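Local atomic coordinates of octenoyl-CoA reductase/carboxylase (Streptomyces sp., PDB entry 4A0S), a protein that catalyses the NADPH-dependent reductive carboxylation of 2-octenoyl-CoA, supplying an unusual extender unit for polyketide biosynthesis. Residues 88-100 with 159-171. Numbering follows the deposited sequence.
With CO8 (octanoyl-coenzyme A), chain E.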
loop_
_atom_site.group_PDB
_atom_site.type_symbol
_atom_site.label_atom_id
_atom_site.label_comp_id
_atom_site.label_asym_id
_atom_site.label_seq_id
_atom_site.Cartn_x
_atom_site.Cartn_y
_atom_site.Cartn_z
ATOM N N PRO A 88 -0.821 -15.544 33.223
ATOM C CA PRO A 88 -0.759 -14.528 34.276
ATOM C C PRO A 88 0.111 -13.365 33.833
ATOM O O PRO A 88 1.202 -13.589 33.318
ATOM C CB PRO A 88 -0.077 -15.260 35.430
ATOM C CG PRO A 88 -0.394 -16.675 35.212
ATOM C CD PRO A 88 -0.458 -16.876 33.726
ATOM N N THR A 89 -0.376 -12.143 34.018
ATOM C CA THR A 89 0.377 -10.946 33.633
ATOM C C THR A 89 1.748 -10.861 34.304
ATOM O O THR A 89 2.675 -10.270 33.763
ATOM C CB THR A 89 -0.393 -9.646 33.924
ATOM O OG1 THR A 89 -0.873 -9.658 35.271
ATOM C CG2 THR A 89 -1.550 -9.492 32.976
ATOM N N PHE A 90 1.889 -11.469 35.472
ATOM C CA PHE A 90 3.195 -11.460 36.135
ATOM C C PHE A 90 4.308 -12.053 35.274
ATOM O O PHE A 90 5.450 -11.604 35.343
ATOM C CB PHE A 90 3.083 -12.111 37.502
ATOM C CG PHE A 90 2.225 -11.321 38.433
ATOM C CD1 PHE A 90 2.761 -10.251 39.140
ATOM C CD2 PHE A 90 0.876 -11.590 38.547
ATOM C CE1 PHE A 90 1.985 -9.492 39.970
ATOM C CE2 PHE A 90 0.077 -10.821 39.382
ATOM C CZ PHE A 90 0.643 -9.770 40.098
ATOM N N HIS A 91 3.962 -13.017 34.429
ATOM C CA HIS A 91 4.924 -13.568 33.486
ATOM C C HIS A 91 5.385 -12.470 32.528
ATOM O O HIS A 91 6.566 -12.395 32.187
ATOM C CB HIS A 91 4.321 -14.742 32.711
ATOM C CG HIS A 91 5.155 -15.185 31.548
ATOM N ND1 HIS A 91 6.338 -15.889 31.696
ATOM C CD2 HIS A 91 4.984 -15.013 30.214
ATOM C CE1 HIS A 91 6.853 -16.134 30.502
ATOM N NE2 HIS A 91 6.052 -15.612 29.587
ATOM N N PHE A 92 4.453 -11.609 32.109
ATOM C CA PHE A 92 4.788 -10.489 31.220
ATOM C C PHE A 92 5.621 -9.437 31.915
ATOM O O PHE A 92 6.577 -8.907 31.336
ATOM C CB PHE A 92 3.537 -9.859 30.609
ATOM C CG PHE A 92 2.601 -10.865 30.002
ATOM C CD1 PHE A 92 3.089 -11.895 29.199
ATOM C CD2 PHE A 92 1.242 -10.796 30.259
ATOM C CE1 PHE A 92 2.221 -12.842 28.653
ATOM C CE2 PHE A 92 0.354 -11.739 29.712
ATOM C CZ PHE A 92 0.848 -12.758 28.917
ATOM N N LEU A 93 5.267 -9.169 33.167
ATOM C CA LEU A 93 5.972 -8.194 33.966
ATOM C C LEU A 93 7.409 -8.650 34.129
ATOM O O LEU A 93 8.337 -7.846 34.042
ATOM C CB LEU A 93 5.284 -8.006 35.318
ATOM C CG LEU A 93 3.861 -7.434 35.276
ATOM C CD1 LEU A 93 3.312 -7.269 36.685
ATOM C CD2 LEU A 93 3.805 -6.110 34.522
ATOM N N LYS A 94 7.592 -9.951 34.324
ATOM C CA LYS A 94 8.925 -10.502 34.484
ATOM C C LYS A 94 9.711 -10.457 33.180
ATOM O O LYS A 94 10.901 -10.164 33.184
ATOM C CB LYS A 94 8.846 -11.920 35.047
ATOM C CG LYS A 94 8.433 -11.944 36.508
ATOM C CD LYS A 94 8.509 -13.333 37.124
ATOM C CE LYS A 94 8.593 -13.233 38.659
ATOM N NZ LYS A 94 9.810 -12.509 39.176
ATOM N N GLN A 95 9.040 -10.741 32.070
ATOM C CA GLN A 95 9.657 -10.649 30.755
ATOM C C GLN A 95 10.069 -9.201 30.504
ATOM O O GLN A 95 11.156 -8.929 30.019
ATOM C CB GLN A 95 8.674 -11.068 29.660
ATOM C CG GLN A 95 8.445 -12.573 29.512
ATOM C CD GLN A 95 7.608 -12.907 28.280
ATOM O OE1 GLN A 95 6.437 -12.505 28.175
ATOM N NE2 GLN A 95 8.209 -13.641 27.334
ATOM N N ASN A 96 9.152 -8.290 30.807
ATOM C CA ASN A 96 9.389 -6.867 30.703
ATOM C C ASN A 96 10.652 -6.520 31.506
ATOM O O ASN A 96 11.619 -5.983 30.956
ATOM C CB ASN A 96 8.153 -6.135 31.239
ATOM C CG ASN A 96 8.222 -4.625 31.082
ATOM O OD1 ASN A 96 9.300 -4.035 30.910
ATOM N ND2 ASN A 96 7.052 -3.984 31.155
ATOM N N ALA A 97 10.659 -6.896 32.785
ATOM C CA ALA A 97 11.777 -6.602 33.687
ATOM C C ALA A 97 13.112 -7.219 33.279
ATOM O O ALA A 97 14.170 -6.739 33.699
ATOM C CB ALA A 97 11.430 -7.020 35.086
ATOM N N ARG A 98 13.081 -8.260 32.451
ATOM C CA ARG A 98 14.320 -8.944 32.042
ATOM C C ARG A 98 15.167 -8.062 31.128
ATOM O O ARG A 98 16.346 -8.346 30.889
ATOM C CB ARG A 98 14.008 -10.274 31.355
ATOM C CG ARG A 98 13.874 -11.448 32.317
ATOM C CD ARG A 98 13.370 -12.666 31.569
ATOM N NE ARG A 98 12.210 -13.268 32.237
ATOM C CZ ARG A 98 11.185 -13.823 31.598
ATOM N NH1 ARG A 98 11.168 -13.855 30.269
ATOM N NH2 ARG A 98 10.170 -14.341 32.284
ATOM N N GLN A 99 14.559 -6.982 30.635
ATOM C CA GLN A 99 15.267 -6.001 29.812
ATOM C C GLN A 99 16.292 -5.218 30.615
ATOM O O GLN A 99 17.184 -4.587 30.039
ATOM C CB GLN A 99 14.295 -4.982 29.250
ATOM C CG GLN A 99 13.270 -5.468 28.264
ATOM C CD GLN A 99 12.453 -4.287 27.830
ATOM O OE1 GLN A 99 12.903 -3.482 27.000
ATOM N NE2 GLN A 99 11.294 -4.112 28.446
ATOM N N GLY A 100 16.139 -5.219 31.936
ATOM C CA GLY A 100 17.032 -4.489 32.811
ATOM C C GLY A 100 16.733 -2.999 32.837
ATOM O O GLY A 100 15.725 -2.532 32.281
ATOM N N THR A 159 9.645 -5.250 19.094
ATOM C CA THR A 159 9.523 -6.467 19.897
ATOM C C THR A 159 9.302 -6.120 21.370
ATOM O O THR A 159 8.869 -6.960 22.144
ATOM C CB THR A 159 10.746 -7.376 19.744
ATOM O OG1 THR A 159 11.891 -6.724 20.277
ATOM C CG2 THR A 159 11.006 -7.656 18.297
ATOM N N GLU A 160 9.539 -4.867 21.739
ATOM C CA GLU A 160 9.327 -4.428 23.114
ATOM C C GLU A 160 7.972 -3.741 23.269
ATOM O O GLU A 160 7.692 -3.122 24.287
ATOM C CB GLU A 160 10.463 -3.503 23.580
ATOM C CG GLU A 160 11.865 -4.150 23.578
ATOM C CD GLU A 160 11.968 -5.359 24.485
ATOM O OE1 GLU A 160 11.086 -5.547 25.349
ATOM O OE2 GLU A 160 12.935 -6.137 24.319
ATOM N N GLN A 161 7.137 -3.839 22.242
ATOM C CA GLN A 161 5.831 -3.229 22.326
ATOM C C GLN A 161 5.050 -3.957 23.399
ATOM O O GLN A 161 4.974 -5.177 23.388
ATOM C CB GLN A 161 5.078 -3.293 21.000
ATOM C CG GLN A 161 3.633 -2.834 21.100
ATOM C CD GLN A 161 2.690 -3.938 21.581
ATOM O OE1 GLN A 161 2.632 -5.033 20.996
ATOM N NE2 GLN A 161 1.942 -3.650 22.638
ATOM N N ARG A 162 4.508 -3.191 24.325
ATOM C CA ARG A 162 3.682 -3.719 25.396
ATOM C C ARG A 162 2.395 -2.931 25.545
ATOM O O ARG A 162 2.283 -1.813 25.042
ATOM C CB ARG A 162 4.462 -3.747 26.702
ATOM C CG ARG A 162 5.543 -4.806 26.694
ATOM C CD ARG A 162 6.271 -4.905 28.056
ATOM N NE ARG A 162 7.210 -6.013 27.990
ATOM C CZ ARG A 162 8.379 -5.968 27.361
ATOM N NH1 ARG A 162 8.782 -4.848 26.768
ATOM N NH2 ARG A 162 9.155 -7.050 27.331
ATOM N N ALA A 163 1.420 -3.558 26.194
ATOM C CA ALA A 163 0.157 -2.934 26.539
ATOM C C ALA A 163 0.258 -2.467 27.974
ATOM O O ALA A 163 0.375 -3.264 28.911
ATOM C CB ALA A 163 -1.001 -3.912 26.383
ATOM N N TRP A 164 0.233 -1.157 28.126
ATOM C CA TRP A 164 0.190 -0.514 29.413
ATOM C C TRP A 164 -0.816 -1.170 30.358
ATOM O O TRP A 164 -1.967 -1.405 29.973
ATOM C CB TRP A 164 -0.212 0.924 29.187
ATOM C CG TRP A 164 -0.127 1.715 30.395
ATOM C CD1 TRP A 164 0.929 1.799 31.232
ATOM C CD2 TRP A 164 -1.123 2.603 30.894
ATOM N NE1 TRP A 164 0.649 2.668 32.255
ATOM C CE2 TRP A 164 -0.610 3.178 32.069
ATOM C CE3 TRP A 164 -2.414 2.941 30.480
ATOM C CZ2 TRP A 164 -1.335 4.092 32.835
ATOM C CZ3 TRP A 164 -3.137 3.856 31.234
ATOM C CH2 TRP A 164 -2.587 4.429 32.400
ATOM N N GLY A 165 -0.369 -1.479 31.575
ATOM C CA GLY A 165 -1.239 -2.088 32.582
ATOM C C GLY A 165 -1.563 -3.548 32.343
ATOM O O GLY A 165 -2.332 -4.134 33.094
ATOM N N PHE A 166 -0.989 -4.134 31.293
ATOM C CA PHE A 166 -1.172 -5.547 31.004
ATOM C C PHE A 166 0.174 -6.269 30.940
ATOM O O PHE A 166 0.419 -7.157 31.726
ATOM C CB PHE A 166 -1.994 -5.760 29.724
ATOM C CG PHE A 166 -2.272 -7.193 29.435
ATOM C CD1 PHE A 166 -3.211 -7.902 30.185
ATOM C CD2 PHE A 166 -1.568 -7.857 28.443
ATOM C CE1 PHE A 166 -3.464 -9.249 29.933
ATOM C CE2 PHE A 166 -1.815 -9.210 28.175
ATOM C CZ PHE A 166 -2.770 -9.908 28.933
ATOM N N GLU A 167 1.043 -5.872 30.015
ATOM C CA GLU A 167 2.442 -6.315 30.053
ATOM C C GLU A 167 3.326 -5.300 30.759
ATOM O O GLU A 167 4.544 -5.471 30.823
ATOM C CB GLU A 167 2.993 -6.574 28.647
ATOM C CG GLU A 167 2.396 -7.778 27.950
ATOM C CD GLU A 167 1.398 -7.404 26.882
ATOM O OE1 GLU A 167 1.309 -6.204 26.555
ATOM O OE2 GLU A 167 0.714 -8.319 26.338
ATOM N N THR A 168 2.730 -4.224 31.254
ATOM C CA THR A 168 3.473 -3.283 32.065
ATOM C C THR A 168 2.741 -3.076 33.356
ATOM O O THR A 168 1.540 -3.286 33.442
ATOM C CB THR A 168 3.689 -1.887 31.418
ATOM O OG1 THR A 168 2.554 -1.053 31.640
ATOM C CG2 THR A 168 4.009 -1.993 29.932
ATOM N N ASN A 169 3.481 -2.621 34.348
ATOM C CA ASN A 169 2.881 -2.282 35.595
ATOM C C ASN A 169 2.452 -0.825 35.542
ATOM O O ASN A 169 2.624 -0.139 34.520
ATOM C CB ASN A 169 3.873 -2.503 36.731
ATOM C CG ASN A 169 3.215 -3.090 37.954
ATOM O OD1 ASN A 169 2.103 -2.694 38.324
ATOM N ND2 ASN A 169 3.894 -4.036 38.597
ATOM N N PHE A 170 1.895 -0.367 36.651
ATOM C CA PHE A 170 1.605 1.056 36.854
ATOM C C PHE A 170 0.555 1.522 35.866
ATOM O O PHE A 170 0.628 2.616 35.306
ATOM C CB PHE A 170 2.886 1.897 36.825
ATOM C CG PHE A 170 4.053 1.211 37.486
ATOM C CD1 PHE A 170 3.953 0.783 38.813
ATOM C CD2 PHE A 170 5.228 0.972 36.785
ATOM C CE1 PHE A 170 5.022 0.108 39.442
ATOM C CE2 PHE A 170 6.306 0.319 37.384
ATOM C CZ PHE A 170 6.200 -0.119 38.733
ATOM N N GLY A 171 -0.428 0.647 35.675
ATOM C CA GLY A 171 -1.560 0.938 34.840
ATOM C C GLY A 171 -2.480 2.013 35.394
ATOM O O GLY A 171 -2.255 2.571 36.479
HETATM N N1A CO8 E . 1.574 -19.378 34.933
HETATM C C2A CO8 E . 2.790 -18.848 34.784
HETATM N N3A CO8 E . 3.378 -18.799 33.594
HETATM C C4A CO8 E . 2.736 -19.290 32.511
HETATM C C5A CO8 E . 1.467 -19.846 32.622
HETATM C C6A CO8 E . 0.882 -19.884 33.885
HETATM N N6A CO8 E . -0.340 -20.402 34.042
HETATM N N7A CO8 E . 1.081 -20.238 31.407
HETATM C C8A CO8 E . 2.069 -19.945 30.559
HETATM N N9A CO8 E . 3.078 -19.369 31.233
HETATM C C1B CO8 E . 4.382 -18.877 30.711
HETATM C C2B CO8 E . 5.338 -20.039 30.424
HETATM O O2B CO8 E . 6.685 -19.675 30.802
HETATM C C3B CO8 E . 5.208 -20.161 28.908
HETATM O O3B CO8 E . 6.379 -20.733 28.346
HETATM P P3B CO8 E . 6.270 -22.294 27.930
HETATM O O7A CO8 E . 7.529 -23.041 28.645
HETATM O O8A CO8 E . 4.986 -22.985 28.695
HETATM O O9A CO8 E . 6.186 -22.476 26.467
HETATM C C4B CO8 E . 5.035 -18.715 28.455
HETATM O O4B CO8 E . 4.199 -18.132 29.464
HETATM C C5B CO8 E . 4.193 -18.607 27.178
HETATM O O5B CO8 E . 3.954 -17.216 26.879
HETATM P P1A CO8 E . 5.174 -16.291 26.290
HETATM O O1A CO8 E . 4.526 -14.782 26.065
HETATM O O2A CO8 E . 6.366 -16.187 27.190
HETATM O O3A CO8 E . 5.645 -17.009 24.886
HETATM P P2A CO8 E . 5.096 -16.757 23.360
HETATM O O4A CO8 E . 5.081 -18.181 22.639
HETATM O O5A CO8 E . 5.880 -15.739 22.584
HETATM O O6A CO8 E . 3.523 -16.335 23.491
HETATM C CBP CO8 E . 1.494 -15.016 23.055
HETATM C CCP CO8 E . 2.957 -15.313 22.648
HETATM C CDP CO8 E . 0.673 -16.246 22.633
HETATM C CEP CO8 E . 1.027 -13.810 22.239
HETATM C CAP CO8 E . 1.415 -14.744 24.596
HETATM O OAP CO8 E . 2.384 -13.749 25.059
HETATM C C9P CO8 E . -0.009 -14.399 25.111
HETATM O O9P CO8 E . -0.849 -15.301 25.213
HETATM N N8P CO8 E . -0.239 -13.112 25.459
HETATM C C7P CO8 E . -1.533 -12.661 26.054
HETATM C C6P CO8 E . -2.496 -11.936 25.073
HETATM C C5P CO8 E . -3.939 -12.427 25.340
HETATM O O5P CO8 E . -4.222 -13.611 25.174
HETATM N N4P CO8 E . -4.845 -11.621 25.890
HETATM C C3P CO8 E . -4.851 -10.171 26.045
HETATM C C2P CO8 E . -5.969 -9.773 25.069
HETATM S S1P CO8 E . -5.370 -8.617 23.780
HETATM C "C1'" CO8 E . -6.034 -7.160 24.436
HETATM O "O1'" CO8 E . -7.056 -7.140 25.146
HETATM C "C2'" CO8 E . -5.306 -6.033 24.121
HETATM C "C3'" CO8 E . -5.665 -4.767 24.525
HETATM C "C4'" CO8 E . -4.883 -3.678 24.123
HETATM C "C5'" CO8 E . -3.493 -4.009 23.602
HETATM C "C6'" CO8 E . -2.808 -2.640 23.399
HETATM C "C7'" CO8 E . -1.521 -2.834 22.648
HETATM C "C8'" CO8 E . -0.807 -1.479 22.590
HETATM O O HOH W 1 6.486 -8.374 28.841
#
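Asn96 on the helix and Arg162 on the short strand 162-163 lie against each other as stacked flat groups, amide and guanidinium planes 24° apart. From CB through CG to ND2, Asn96 lies against segment 159-171, and OD1 stands above the Arg162 guanidinium. CB lies 3.4 Å from Arg162 NE, and CG sits over the junction of Arg162 CD and NE. With CG anti to the backbone N (chi1 -175°), ND2 is carried to the carbonyl of Glu167; the 2.9 Å bond from Asn96 ND2 to Glu167 O lies in the carbonyl plane, on a lone pair. Arg162, extended from CG to NE, is fixed at its edge: NH1 and NH2 both grip Glu160 OE1 end-on, while NE donates to a water that in turn donates to Phe92 O. Gln99 slides over the Glu160 carboxylate, planes 7° apart, and its NE2 is bonded back to Asn96 O. A leucine in place of Arg162 would probably leave the Glu160 carboxylate without its cationic mate and the water without its NE donor. Nearer the ligand, Phe92 CB packs on Glu167 CG at 3.6 Å, and the Phe92 ring meets that of Phe166 obliquely, CE2 to CE2 3.7 Å. Both rings touch the pantetheine arm of octanoyl-CoA, Phe92 CZ at N8P and Phe166 CZ at C3P, so this aromatic pair forms part of the acyl-CoA pocket. Glu167 OE1, turned the other way, accepts from Ala163 N. Within the GroES-like domain, helix 89-97 thus packs on strand 162-163, which pairs with strand 142-143, and on the loop that follows it; Phe166 also reaches helix 76-82, and Leu93 and Asn169 rest on His111 of strand 110-112.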